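PDB 1O9R: DNA protection during starvation protein from Agrobacterium tumefaciens, which protects DNA from oxidative damage without binding it, oxidising iron(II) with hydrogen peroxide and storing it as a ferric mineral inside a hollow shell of twelve subunits. Local coordinates for residues 18-23 with 73-79; 32-37 with 56-62; 42-48 with 101-107; 117-122 with 147-151. All coordinates share one frame; numbering follows the deposited sequence.

Interaction 1. Residues 18-23 with 73-79; sequences VIGILN and VVQLGGT
Ile19, Leu22 and Val18 carry the apolar half of this contact, laid against Val73 and Leu76 at the C-terminal end of helix 48-75. Ile19 straddles the helix end. Its CG2 branch, anti to the backbone N, meets Val73 CG1 at 4.1 Å, while the other branch reaches on past Leu76 CB until CD1 stands 3.7 Å from Gly78 N. Leu22 and Val73 run past each other in opposite senses, and their packing is tight, with Leu22 CB 3.4 Å from Val73 CG2. Farther along, Val18 CG1 touches Leu76 CD1 at 4.0 Å.

A single polar link joins the segments: Asn23 ND2 gives a nearly straight hydrogen bond to Thr79 O (2.9 Å, 166°), with the acceptor close to the plane of the amide. Asn23 OD1 accepts from Leu81 N, so both ends of the amide grip the loop and fix its rotation.

The backbone beneath Ile19 CD1 is a Schellman motif. Gly77, with phi 95°, is its C-prime residue; Gly78 N returns to Val73 O at 3.0 Å and Gly77 N to Val74 O at 2.9 Å.

Helix 134-156 adds Thr136 and Phe140 against Leu22, while Thr79 OG1 bonds to Tyr101 of a second subunit. The contact thus ties the early turns of helix 12-42 to the point where helix 48-75 ends and the chain turns into the following loop.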
loop_
_atom_site.group_PDB
_atom_site.type_symbol
_atom_site.label_atom_id
_atom_site.label_comp_id
_atom_site.label_asym_id
_atom_site.label_seq_id
_atom_site.Cartn_x
_atom_site.Cartn_y
_atom_site.Cartn_z
ATOM N N VAL A 18 29.061 -29.120 -2.221
ATOM C CA VAL A 18 28.187 -28.045 -1.679
ATOM C C VAL A 18 26.784 -28.587 -1.475
ATOM O O VAL A 18 26.095 -28.139 -0.520
ATOM C CB VAL A 18 28.220 -26.827 -2.567
ATOM C CG1 VAL A 18 27.178 -25.806 -2.201
ATOM C CG2 VAL A 18 29.632 -26.197 -2.494
ATOM N N ILE A 19 26.228 -29.488 -2.303
ATOM C CA ILE A 19 24.927 -30.089 -1.994
ATOM C C ILE A 19 24.943 -30.686 -0.604
ATOM O O ILE A 19 23.982 -30.543 0.160
ATOM C CB ILE A 19 24.590 -31.142 -3.091
ATOM C CG1 ILE A 19 24.213 -30.355 -4.378
ATOM C CG2 ILE A 19 23.474 -32.076 -2.616
ATOM C CD1 ILE A 19 24.151 -31.325 -5.569
ATOM N N GLY A 20 26.031 -31.397 -0.199
ATOM C CA GLY A 20 26.082 -31.958 1.148
ATOM C C GLY A 20 26.019 -30.919 2.257
ATOM O O GLY A 20 25.312 -31.066 3.240
ATOM N N ILE A 21 26.757 -29.809 2.048
ATOM C CA ILE A 21 26.755 -28.704 3.007
ATOM C C ILE A 21 25.335 -28.100 3.103
ATOM O O ILE A 21 24.889 -27.810 4.219
ATOM C CB ILE A 21 27.769 -27.641 2.578
ATOM C CG1 ILE A 21 29.217 -28.209 2.621
ATOM C CG2 ILE A 21 27.707 -26.412 3.469
ATOM C CD1 ILE A 21 30.148 -27.252 1.865
ATOM N N LEU A 22 24.710 -27.848 1.983
ATOM C CA LEU A 22 23.362 -27.232 1.969
ATOM C C LEU A 22 22.360 -28.174 2.619
ATOM O O LEU A 22 21.622 -27.679 3.467
ATOM C CB LEU A 22 22.975 -27.018 0.507
ATOM C CG LEU A 22 23.716 -25.876 -0.226
ATOM C CD1 LEU A 22 23.646 -26.021 -1.733
ATOM C CD2 LEU A 22 23.071 -24.544 0.209
ATOM N N ASN A 23 22.303 -29.474 2.232
ATOM C CA ASN A 23 21.259 -30.296 2.868
ATOM C C ASN A 23 21.539 -30.456 4.349
ATOM O O ASN A 23 20.567 -30.610 5.112
ATOM C CB ASN A 23 21.195 -31.658 2.154
ATOM C CG ASN A 23 20.188 -31.673 1.030
ATOM O OD1 ASN A 23 19.158 -30.959 1.082
ATOM N ND2 ASN A 23 20.381 -32.456 -0.027
ATOM N N VAL A 73 20.285 -26.328 -3.508
ATOM C CA VAL A 73 20.576 -27.744 -3.768
ATOM C C VAL A 73 20.048 -28.099 -5.127
ATOM O O VAL A 73 20.707 -28.822 -5.947
ATOM C CB VAL A 73 19.855 -28.574 -2.691
ATOM C CG1 VAL A 73 19.896 -30.065 -3.108
ATOM C CG2 VAL A 73 20.459 -28.355 -1.318
ATOM N N VAL A 74 18.796 -27.769 -5.437
ATOM C CA VAL A 74 18.194 -28.211 -6.699
ATOM C C VAL A 74 18.804 -27.533 -7.900
ATOM O O VAL A 74 18.923 -28.144 -8.972
ATOM C CB VAL A 74 16.652 -28.036 -6.639
ATOM C CG1 VAL A 74 16.147 -28.922 -5.451
ATOM C CG2 VAL A 74 16.047 -26.715 -6.338
ATOM N N GLN A 75 19.184 -26.264 -7.749
ATOM C CA GLN A 75 19.871 -25.560 -8.819
ATOM C C GLN A 75 21.133 -26.329 -9.222
ATOM O O GLN A 75 21.488 -26.260 -10.406
ATOM C CB GLN A 75 20.288 -24.150 -8.373
ATOM C CG GLN A 75 19.067 -23.210 -8.298
ATOM C CD GLN A 75 19.374 -22.008 -7.447
ATOM O OE1 GLN A 75 20.469 -21.483 -7.415
ATOM N NE2 GLN A 75 18.388 -21.574 -6.635
ATOM N N LEU A 76 21.811 -26.936 -8.280
ATOM C CA LEU A 76 23.060 -27.678 -8.557
ATOM C C LEU A 76 22.743 -29.083 -9.007
ATOM O O LEU A 76 23.764 -29.821 -9.114
ATOM C CB LEU A 76 23.977 -27.551 -7.362
ATOM C CG LEU A 76 24.393 -26.122 -6.993
ATOM C CD1 LEU A 76 25.288 -26.176 -5.759
ATOM C CD2 LEU A 76 25.084 -25.431 -8.164
ATOM N N GLY A 77 21.515 -29.489 -9.233
ATOM C CA GLY A 77 21.224 -30.833 -9.753
ATOM C C GLY A 77 20.921 -31.806 -8.631
ATOM O O GLY A 77 20.802 -33.006 -8.945
ATOM N N GLY A 78 20.888 -31.409 -7.378
ATOM C CA GLY A 78 20.601 -32.316 -6.261
ATOM C C GLY A 78 19.103 -32.379 -5.958
ATOM O O GLY A 78 18.240 -31.800 -6.611
ATOM N N THR A 79 18.863 -33.091 -4.870
ATOM C CA THR A 79 17.521 -33.259 -4.288
ATOM C C THR A 79 17.508 -32.588 -2.926
ATOM O O THR A 79 18.284 -32.909 -2.024
ATOM C CB THR A 79 17.215 -34.759 -4.133
ATOM O OG1 THR A 79 17.268 -35.352 -5.444
ATOM C CG2 THR A 79 15.819 -34.943 -3.545
#

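Interaction 2. Residues 32-37 with 56-62; sequences LALVTK and DTFRTQL
Arg59 sets CG trans to its backbone N (chi1 172°) and then bends at chi2, which carries its guanidinium alongside Ala33, with Ala33 O at the edge of the group; Lys37 bends at chi2 as well and reaches Asp56. Arg59 is a knob in the hole formed by Ala33, Leu34, Thr36 and Lys37. Its CD presses on Ala33 CB at 3.4 Å, and NH2 donates to Ala33 O at 3.0 Å. That bond is bent, 142° at the hydrogen, and the nitrogen stands above the carbonyl plane. Asp63 holds the same guanidinium through NE.

Lys37 NZ forms a short salt bridge to Asp56 OD2 (2.6 Å), approaching from above the carboxylate plane. NZ has a second anionic partner, Asp67 of a second subunit, so the ammonium lies between carboxylates of two chains.

Leu62 seals the apolar end: CD1 packs 3.9 Å from Leu32 CG and 3.6 Å from Thr36 OG1. Thr36 OG1 donates to Leu32 O at 2.8 Å, from the face of that carbonyl opposite to the one Thr36 N uses.

The two helical segments run antiparallel at 164°, their axes 9.1 Å apart, as the first two helices of the ferritin-like four-helix bundle. The Asp56 side chain lies close to the iron ligand His40 and about 4 Å from a bound iron, consistent with a place beside the ferroxidase centre that Dps proteins build between subunits related by twofold axes.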
loop_
_atom_site.group_PDB
_atom_site.type_symbol
_atom_site.label_atom_id
_atom_site.label_comp_id
_atom_site.label_asym_id
_atom_site.label_seq_id
_atom_site.Cartn_x
_atom_site.Cartn_y
_atom_site.Cartn_z
ATOM N N LEU A 32 15.346 -25.677 13.689
ATOM C CA LEU A 32 15.304 -24.425 14.435
ATOM C C LEU A 32 14.012 -23.651 14.179
ATOM O O LEU A 32 13.529 -23.014 15.112
ATOM C CB LEU A 32 16.547 -23.561 14.057
ATOM C CG LEU A 32 16.788 -22.395 15.035
ATOM C CD1 LEU A 32 17.238 -23.002 16.379
ATOM C CD2 LEU A 32 17.897 -21.504 14.510
ATOM N N ALA A 33 13.489 -23.742 12.944
ATOM C CA ALA A 33 12.206 -23.054 12.690
ATOM C C ALA A 33 11.127 -23.690 13.557
ATOM O O ALA A 33 10.277 -22.962 14.111
ATOM C CB ALA A 33 11.862 -23.190 11.206
ATOM N N LEU A 34 11.096 -25.031 13.699
ATOM C CA LEU A 34 10.072 -25.671 14.546
ATOM C C LEU A 34 10.307 -25.317 16.002
ATOM O O LEU A 34 9.311 -25.060 16.722
ATOM C CB LEU A 34 10.157 -27.210 14.391
ATOM C CG LEU A 34 9.855 -27.700 12.969
ATOM C CD1 LEU A 34 10.001 -29.236 12.918
ATOM C CD2 LEU A 34 8.466 -27.295 12.491
ATOM N N VAL A 35 11.560 -25.268 16.441
ATOM C CA VAL A 35 11.882 -24.890 17.806
ATOM C C VAL A 35 11.364 -23.508 18.144
ATOM O O VAL A 35 10.881 -23.217 19.246
ATOM C CB VAL A 35 13.446 -24.928 17.925
ATOM C CG1 VAL A 35 13.922 -24.063 19.019
ATOM C CG2 VAL A 35 13.879 -26.399 18.137
ATOM N N THR A 36 11.535 -22.567 17.191
ATOM C CA THR A 36 11.160 -21.184 17.411
ATOM C C THR A 36 9.670 -21.044 17.722
ATOM O O THR A 36 9.334 -20.307 18.664
ATOM C CB THR A 36 11.568 -20.384 16.162
ATOM O OG1 THR A 36 13.023 -20.471 16.029
ATOM C CG2 THR A 36 11.242 -18.921 16.265
ATOM N N LYS A 37 8.841 -21.752 16.950
ATOM C CA LYS A 37 7.407 -21.705 17.214
ATOM C C LYS A 37 7.060 -22.481 18.498
ATOM O O LYS A 37 6.224 -22.029 19.274
ATOM C CB LYS A 37 6.616 -22.249 16.030
ATOM C CG LYS A 37 6.458 -21.239 14.879
ATOM C CD LYS A 37 5.368 -20.200 15.263
ATOM C CE LYS A 37 5.150 -19.262 14.058
ATOM N NZ LYS A 37 3.990 -18.365 14.456
ATOM N N ASP A 56 8.210 -14.749 16.126
ATOM C CA ASP A 56 7.592 -14.944 14.804
ATOM C C ASP A 56 8.408 -14.287 13.699
ATOM O O ASP A 56 8.494 -14.821 12.582
ATOM C CB ASP A 56 6.193 -14.306 14.903
ATOM C CG ASP A 56 5.120 -15.259 15.326
ATOM O OD1 ASP A 56 3.969 -14.729 15.517
ATOM O OD2 ASP A 56 5.396 -16.453 15.480
ATOM N N THR A 57 9.054 -13.137 13.995
ATOM C CA THR A 57 9.922 -12.528 12.976
ATOM C C THR A 57 11.088 -13.484 12.686
ATOM O O THR A 57 11.475 -13.662 11.512
ATOM C CB THR A 57 10.489 -11.187 13.461
ATOM O OG1 THR A 57 9.353 -10.316 13.702
ATOM C CG2 THR A 57 11.458 -10.606 12.446
ATOM N N PHE A 58 11.656 -14.148 13.704
ATOM C CA PHE A 58 12.759 -15.068 13.453
ATOM C C PHE A 58 12.264 -16.239 12.646
ATOM O O PHE A 58 12.993 -16.721 11.744
ATOM C CB PHE A 58 13.269 -15.603 14.800
ATOM C CG PHE A 58 14.023 -14.600 15.629
ATOM C CD1 PHE A 58 14.476 -15.090 16.859
ATOM C CD2 PHE A 58 14.311 -13.307 15.199
ATOM C CE1 PHE A 58 15.167 -14.205 17.687
ATOM C CE2 PHE A 58 15.041 -12.486 16.048
ATOM C CZ PHE A 58 15.452 -12.943 17.269
ATOM N N ARG A 59 11.048 -16.743 12.872
ATOM C CA ARG A 59 10.534 -17.864 12.116
ATOM C C ARG A 59 10.429 -17.522 10.627
ATOM O O ARG A 59 10.865 -18.305 9.779
ATOM C CB ARG A 59 9.238 -18.419 12.694
ATOM C CG ARG A 59 8.591 -19.465 11.779
ATOM C CD ARG A 59 9.469 -20.749 11.611
ATOM N NE ARG A 59 8.695 -21.628 10.743
ATOM C CZ ARG A 59 7.855 -22.601 11.142
ATOM N NH1 ARG A 59 7.030 -23.184 10.226
ATOM N NH2 ARG A 59 7.836 -23.023 12.392
ATOM N N THR A 60 9.944 -16.315 10.341
ATOM C CA THR A 60 9.829 -15.885 8.915
ATOM C C THR A 60 11.230 -15.871 8.314
ATOM O O THR A 60 11.410 -16.325 7.171
ATOM C CB THR A 60 9.263 -14.433 8.891
ATOM O OG1 THR A 60 7.896 -14.603 9.346
ATOM C CG2 THR A 60 9.238 -13.976 7.420
ATOM N N GLN A 61 12.244 -15.362 9.029
ATOM C CA GLN A 61 13.576 -15.352 8.412
ATOM C C GLN A 61 14.159 -16.725 8.191
ATOM O O GLN A 61 14.796 -16.998 7.182
ATOM C CB GLN A 61 14.526 -14.548 9.331
ATOM C CG GLN A 61 14.123 -13.095 9.439
ATOM C CD GLN A 61 14.936 -12.324 10.460
ATOM O OE1 GLN A 61 15.869 -12.799 11.097
ATOM N NE2 GLN A 61 14.541 -11.063 10.655
ATOM N N LEU A 62 13.922 -17.661 9.139
ATOM C CA LEU A 62 14.416 -19.030 8.989
ATOM C C LEU A 62 13.684 -19.692 7.834
ATOM O O LEU A 62 14.266 -20.487 7.075
ATOM C CB LEU A 62 14.146 -19.820 10.295
ATOM C CG LEU A 62 15.031 -19.407 11.474
ATOM C CD1 LEU A 62 14.585 -20.098 12.773
ATOM C CD2 LEU A 62 16.518 -19.712 11.196
#

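Interaction 3. Residues 42-48 with 101-107; sequences NLKGPQF and YKIHDHL
Ile103 is the hub of the first shell, filling the bend of 42-48 just before helix 48-75. Its CD1 lies 3.5 Å from Phe48 N, CG1 meets Leu43 CB at 3.9 Å, and CG2 comes against the amide oxygen of Gln47, whose NE2 donates to Pro46 O of a fifth subunit. With CG1 trans to its own carbonyl carbon (chi1 -70°), the longer branch enters the turn while CG2 is left for Gln47. Leu43 CD2 approaches the His106 ring obliquely, 3.7 Å from CG. On the other flank Lys44 and Tyr101 lie side by side and point the same way, CG to CB at 3.5 Å.

The backbones hold these groups in register. Lys44 N donates to Tyr101 O at 2.9 Å, and Ile103 N makes a weak bond back to Lys44 O at 3.3 Å, giving one isolated bridge between Lys44 and Lys102. Behind Ile103 CD1, a type I turn from Gly45 to Phe48 closes with Phe48 N to Gly45 O (3.0 Å).

Farther out, His106 ND1 is bonded to Tyr96, Asn42 ND2 to Gln38 O and to Ala80 O of a second subunit, and Lys44 NZ to Gln159 of a fourth.

Chemically, then, one firm backbone bond, with a weak one beside it, ties the loop between helices 12-42 and 48-75 to the start of helix 103-130, an apolar plug fills the turn, and the polar ends of Lys44 and Asn42 bind neighbouring subunits.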
loop_
_atom_site.group_PDB
_atom_site.type_symbol
_atom_site.label_atom_id
_atom_site.label_comp_id
_atom_site.label_asym_id
_atom_site.label_seq_id
_atom_site.Cartn_x
_atom_site.Cartn_y
_atom_site.Cartn_z
ATOM N N ASN A 42 4.580 -21.402 24.015
ATOM C CA ASN A 42 4.595 -21.854 25.406
ATOM C C ASN A 42 5.297 -20.962 26.382
ATOM O O ASN A 42 5.512 -21.307 27.577
ATOM C CB ASN A 42 5.205 -23.280 25.469
ATOM C CG ASN A 42 4.332 -24.298 24.749
ATOM O OD1 ASN A 42 3.162 -24.496 25.168
ATOM N ND2 ASN A 42 4.781 -24.932 23.660
ATOM N N LEU A 43 5.662 -19.749 25.994
ATOM C CA LEU A 43 6.293 -18.763 26.850
ATOM C C LEU A 43 5.346 -18.287 27.913
ATOM O O LEU A 43 4.179 -17.984 27.612
ATOM C CB LEU A 43 6.566 -17.416 26.058
ATOM C CG LEU A 43 7.474 -17.554 24.863
ATOM C CD1 LEU A 43 7.621 -16.176 24.161
ATOM C CD2 LEU A 43 8.874 -18.069 25.189
ATOM N N LYS A 44 5.860 -18.170 29.148
ATOM C CA LYS A 44 5.015 -17.601 30.208
ATOM C C LYS A 44 5.864 -16.666 31.045
ATOM O O LYS A 44 6.963 -17.094 31.416
ATOM C CB LYS A 44 4.578 -18.687 31.198
ATOM C CG LYS A 44 3.989 -19.999 30.726
ATOM C CD LYS A 44 2.592 -19.688 30.146
ATOM C CE LYS A 44 1.973 -21.027 29.650
ATOM N NZ LYS A 44 0.715 -20.629 28.893
ATOM N N GLY A 45 5.401 -15.480 31.366
ATOM C CA GLY A 45 6.146 -14.576 32.276
ATOM C C GLY A 45 5.981 -13.158 31.810
ATOM O O GLY A 45 5.398 -12.844 30.762
ATOM N N PRO A 46 6.570 -12.185 32.504
ATOM C CA PRO A 46 6.384 -10.763 32.294
ATOM C C PRO A 46 6.802 -10.180 30.950
ATOM O O PRO A 46 6.246 -9.160 30.536
ATOM C CB PRO A 46 7.123 -10.135 33.469
ATOM C CG PRO A 46 7.137 -11.171 34.528
ATOM C CD PRO A 46 7.234 -12.507 33.830
ATOM N N GLN A 47 7.743 -10.917 30.342
ATOM C CA GLN A 47 8.224 -10.516 29.057
ATOM C C GLN A 47 7.438 -11.140 27.890
ATOM O O GLN A 47 7.814 -10.974 26.728
ATOM C CB GLN A 47 9.685 -11.132 28.948
ATOM C CG GLN A 47 10.691 -10.799 30.044
ATOM C CD GLN A 47 11.920 -11.695 30.150
ATOM O OE1 GLN A 47 11.902 -12.745 30.834
ATOM N NE2 GLN A 47 13.066 -11.353 29.547
ATOM N N PHE A 48 6.270 -11.725 28.144
ATOM C CA PHE A 48 5.604 -12.490 27.113
ATOM C C PHE A 48 5.443 -11.794 25.761
ATOM O O PHE A 48 5.867 -12.396 24.773
ATOM C CB PHE A 48 4.179 -12.893 27.631
ATOM C CG PHE A 48 3.385 -13.602 26.550
ATOM C CD1 PHE A 48 3.617 -14.960 26.347
ATOM C CD2 PHE A 48 2.437 -12.967 25.788
ATOM C CE1 PHE A 48 2.933 -15.653 25.340
ATOM C CE2 PHE A 48 1.742 -13.593 24.794
ATOM C CZ PHE A 48 2.005 -14.949 24.577
ATOM N N TYR A 101 8.552 -23.385 30.596
ATOM C CA TYR A 101 7.573 -22.308 30.433
ATOM C C TYR A 101 8.142 -20.965 30.740
ATOM O O TYR A 101 7.953 -19.981 30.002
ATOM C CB TYR A 101 6.312 -22.558 31.367
ATOM C CG TYR A 101 5.715 -23.900 31.000
ATOM C CD1 TYR A 101 6.060 -25.065 31.771
ATOM C CD2 TYR A 101 4.948 -24.108 29.906
ATOM C CE1 TYR A 101 5.563 -26.273 31.416
ATOM C CE2 TYR A 101 4.457 -25.342 29.536
ATOM C CZ TYR A 101 4.776 -26.460 30.294
ATOM O OH TYR A 101 4.285 -27.676 29.936
ATOM N N LYS A 102 8.920 -20.794 31.818
ATOM C CA LYS A 102 9.532 -19.518 32.109
ATOM C C LYS A 102 10.268 -18.982 30.864
ATOM O O LYS A 102 11.079 -19.718 30.308
ATOM C CB LYS A 102 10.572 -19.643 33.249
ATOM C CG LYS A 102 9.756 -19.938 34.532
ATOM C CD LYS A 102 10.518 -19.558 35.783
ATOM C CE LYS A 102 11.484 -20.614 36.264
ATOM N NZ LYS A 102 11.996 -20.148 37.611
ATOM N N ILE A 103 10.131 -17.668 30.678
ATOM C CA ILE A 103 10.802 -17.111 29.460
ATOM C C ILE A 103 12.327 -17.263 29.534
ATOM O O ILE A 103 12.909 -17.511 28.502
ATOM C CB ILE A 103 10.349 -15.690 29.240
ATOM C CG1 ILE A 103 8.866 -15.865 28.791
ATOM C CG2 ILE A 103 11.172 -14.973 28.171
ATOM C CD1 ILE A 103 8.112 -14.573 28.805
ATOM N N HIS A 104 12.884 -17.069 30.736
ATOM C CA HIS A 104 14.356 -17.237 30.782
ATOM C C HIS A 104 14.737 -18.651 30.348
ATOM O O HIS A 104 15.812 -18.784 29.755
ATOM C CB HIS A 104 14.806 -17.004 32.245
ATOM C CG HIS A 104 16.263 -16.664 32.392
ATOM N ND1 HIS A 104 16.672 -15.897 33.461
ATOM C CD2 HIS A 104 17.325 -16.956 31.648
ATOM C CE1 HIS A 104 18.001 -15.726 33.344
ATOM N NE2 HIS A 104 18.433 -16.355 32.255
ATOM N N ASP A 105 13.979 -19.694 30.704
ATOM C CA ASP A 105 14.323 -21.064 30.331
ATOM C C ASP A 105 14.231 -21.279 28.824
ATOM O O ASP A 105 15.105 -21.898 28.210
ATOM C CB ASP A 105 13.468 -22.103 31.096
ATOM C CG ASP A 105 13.737 -22.185 32.592
ATOM O OD1 ASP A 105 14.856 -21.823 32.913
ATOM O OD2 ASP A 105 12.781 -22.590 33.281
ATOM N N HIS A 106 13.225 -20.627 28.196
ATOM C CA HIS A 106 13.158 -20.722 26.729
ATOM C C HIS A 106 14.270 -19.920 26.121
ATOM O O HIS A 106 14.804 -20.426 25.136
ATOM C CB HIS A 106 11.789 -20.113 26.282
ATOM C CG HIS A 106 10.642 -21.078 26.357
ATOM N ND1 HIS A 106 10.462 -22.196 25.570
ATOM C CD2 HIS A 106 9.588 -21.088 27.238
ATOM C CE1 HIS A 106 9.362 -22.856 25.915
ATOM N NE2 HIS A 106 8.838 -22.196 26.941
ATOM N N LEU A 107 14.567 -18.708 26.633
ATOM C CA LEU A 107 15.693 -17.966 26.064
ATOM C C LEU A 107 16.991 -18.774 26.136
ATOM O O LEU A 107 17.714 -18.786 25.148
ATOM C CB LEU A 107 15.885 -16.641 26.804
ATOM C CG LEU A 107 14.764 -15.597 26.548
ATOM C CD1 LEU A 107 14.873 -14.423 27.509
ATOM C CD2 LEU A 107 14.878 -15.119 25.089
#

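Interaction 4. Residues 117-122 with 147-151; sequences VANMIR and LDKSL
Ala118 and Leu147 make the closest backbone approach between two antiparallel helices of the ferritin-like bundle, 103-130 and 134-156. The axes of these segments lie 9.6 Å apart at 157°. The small methyl of Ala118 leaves a hollow into which the second helix settles: CB lies 3.9 Å from Leu147 CB, with Asp148 OD2 beside it. Leu147 is the main bump. Its forked end fits between Val117 and Ile121, one turn apart on the opposing helix, with CD1 pressed to Ile121 CG1 at 3.5 Å and CD2 resting 4.0 Å from Val117 CG1; it crosses both side chains at about a right angle. Leu151 touches Ala118 more loosely from the next turn.

Beyond the apolar strip the interface turns ionic. Arg122, extended until it bends at chi3 (-24°), meets Asp148 end-on, and the guanidinium and carboxylate are nearly coplanar. Asn119 OD1 accepts from NH2 within the guanidinium plane, which fixes the group's rotation. Both charges have further partners on a sixth subunit: Arg72 for Asp148 OD1, Asp9 for Arg122 NE. A buried ion network therefore joins the helix pair to that chain. A water lies within 2.8 Å of both Ala118 O and Asp148 OD2.

In the end-on pair, Arg122 NH1 reaches the syn lone pair of Asp148 OD1 at 2.8 Å, while NH2 meets Asp148 OD2 at 3.0 Å.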
loop_
_atom_site.group_PDB
_atom_site.type_symbol
_atom_site.label_atom_id
_atom_site.label_comp_id
_atom_site.label_asym_id
_atom_site.label_seq_id
_atom_site.Cartn_x
_atom_site.Cartn_y
_atom_site.Cartn_z
ATOM N N VAL A 117 23.287 -23.183 15.228
ATOM C CA VAL A 117 22.998 -22.979 13.799
ATOM C C VAL A 117 23.757 -21.761 13.252
ATOM O O VAL A 117 24.309 -21.860 12.141
ATOM C CB VAL A 117 21.485 -22.773 13.623
ATOM C CG1 VAL A 117 21.184 -22.517 12.119
ATOM C CG2 VAL A 117 20.755 -24.051 14.066
ATOM N N ALA A 118 23.914 -20.696 14.000
ATOM C CA ALA A 118 24.713 -19.546 13.536
ATOM C C ALA A 118 26.135 -20.068 13.224
ATOM O O ALA A 118 26.713 -19.603 12.237
ATOM C CB ALA A 118 24.709 -18.466 14.599
ATOM N N ASN A 119 26.669 -20.863 14.163
ATOM C CA ASN A 119 28.068 -21.269 13.952
ATOM C C ASN A 119 28.216 -22.314 12.877
ATOM O O ASN A 119 29.197 -22.293 12.109
ATOM C CB ASN A 119 28.568 -21.800 15.326
ATOM C CG ASN A 119 28.717 -20.679 16.328
ATOM O OD1 ASN A 119 28.875 -19.491 16.035
ATOM N ND2 ASN A 119 28.714 -20.989 17.634
ATOM N N MET A 120 27.168 -23.123 12.648
ATOM C CA MET A 120 27.207 -24.043 11.525
ATOM C C MET A 120 27.207 -23.256 10.197
ATOM O O MET A 120 27.929 -23.631 9.243
ATOM C CB MET A 120 25.949 -24.901 11.532
ATOM C CG MET A 120 25.512 -25.678 10.332
ATOM S SD MET A 120 24.068 -26.746 10.679
ATOM C CE MET A 120 24.345 -26.893 12.515
ATOM N N ILE A 121 26.362 -22.229 10.119
ATOM C CA ILE A 121 26.267 -21.468 8.857
ATOM C C ILE A 121 27.510 -20.643 8.683
ATOM O O ILE A 121 27.940 -20.500 7.511
ATOM C CB ILE A 121 25.006 -20.576 8.975
ATOM C CG1 ILE A 121 23.723 -21.428 8.981
ATOM C CG2 ILE A 121 25.012 -19.547 7.854
ATOM C CD1 ILE A 121 23.471 -22.339 7.806
ATOM N N ARG A 122 28.177 -20.149 9.729
ATOM C CA ARG A 122 29.437 -19.444 9.606
ATOM C C ARG A 122 30.488 -20.339 8.929
ATOM O O ARG A 122 31.227 -19.938 8.025
ATOM C CB ARG A 122 29.925 -19.006 11.003
ATOM C CG ARG A 122 31.090 -18.039 11.075
ATOM C CD ARG A 122 31.554 -17.645 12.500
ATOM N NE ARG A 122 30.532 -17.778 13.540
ATOM C CZ ARG A 122 29.506 -16.901 13.561
ATOM N NH1 ARG A 122 29.496 -15.805 12.782
ATOM N NH2 ARG A 122 28.510 -17.090 14.419
ATOM N N LEU A 147 21.249 -14.789 11.281
ATOM C CA LEU A 147 21.395 -15.664 12.478
ATOM C C LEU A 147 22.188 -14.933 13.520
ATOM O O LEU A 147 21.859 -15.103 14.725
ATOM C CB LEU A 147 22.083 -16.974 12.073
ATOM C CG LEU A 147 21.080 -17.956 11.432
ATOM C CD1 LEU A 147 21.820 -18.909 10.499
ATOM C CD2 LEU A 147 20.323 -18.644 12.584
ATOM N N ASP A 148 23.282 -14.264 13.168
ATOM C CA ASP A 148 24.081 -13.595 14.194
ATOM C C ASP A 148 23.324 -12.474 14.848
ATOM O O ASP A 148 23.524 -12.235 16.043
ATOM C CB ASP A 148 25.415 -13.075 13.580
ATOM C CG ASP A 148 26.450 -14.169 13.421
ATOM O OD1 ASP A 148 27.576 -13.746 13.006
ATOM O OD2 ASP A 148 26.229 -15.354 13.666
ATOM N N LYS A 149 22.503 -11.754 14.066
ATOM C CA LYS A 149 21.695 -10.686 14.720
ATOM C C LYS A 149 20.613 -11.323 15.601
ATOM O O LYS A 149 20.398 -10.728 16.675
ATOM C CB LYS A 149 21.105 -9.800 13.591
ATOM C CG LYS A 149 20.207 -8.716 14.138
ATOM C CD LYS A 149 19.812 -7.709 13.040
ATOM C CE LYS A 149 18.829 -6.706 13.661
ATOM N NZ LYS A 149 18.671 -5.551 12.705
ATOM N N SER A 150 19.988 -12.377 15.141
ATOM C CA SER A 150 18.953 -13.007 15.991
ATOM C C SER A 150 19.546 -13.568 17.280
ATOM O O SER A 150 18.987 -13.437 18.373
ATOM C CB SER A 150 18.219 -14.089 15.226
ATOM O OG SER A 150 17.620 -13.603 14.037
ATOM N N LEU A 151 20.770 -14.126 17.176
ATOM C CA LEU A 151 21.441 -14.637 18.372
ATOM C C LEU A 151 21.727 -13.510 19.336
ATOM O O LEU A 151 21.489 -13.663 20.555
ATOM C CB LEU A 151 22.754 -15.337 17.891
ATOM C CG LEU A 151 23.636 -15.833 19.087
ATOM C CD1 LEU A 151 22.936 -16.907 19.903
ATOM C CD2 LEU A 151 24.976 -16.298 18.526
HETATM O O HOH W 1 26.222 -16.983 11.410
#

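Overall arrangement
Interactions 1 and 2 fasten the same two helices, 12-42 and 48-75, on opposite sides of the chain's centre, their own centres 22 Å apart. Interaction 2 touches interaction 4 through the bundle interior, where Leu32 CD2 meets Val117 CG2 at 3.9 Å and Phe58 CE2 lies 3.5 Å from Ser150 OG, so the two helix pairs form one core. Interaction 3 closes the far end of the bundle, about 37 Å from interaction 1 between centres. A bound iron lies nearest interaction 2; elsewhere the side chains of Phe48 in interaction 3, Val73 in interaction 1 and Asp148 in interaction 4 are about 8, 12 and 14 Å from one. Interactions 1, 2 and 3 all touch the second subunit.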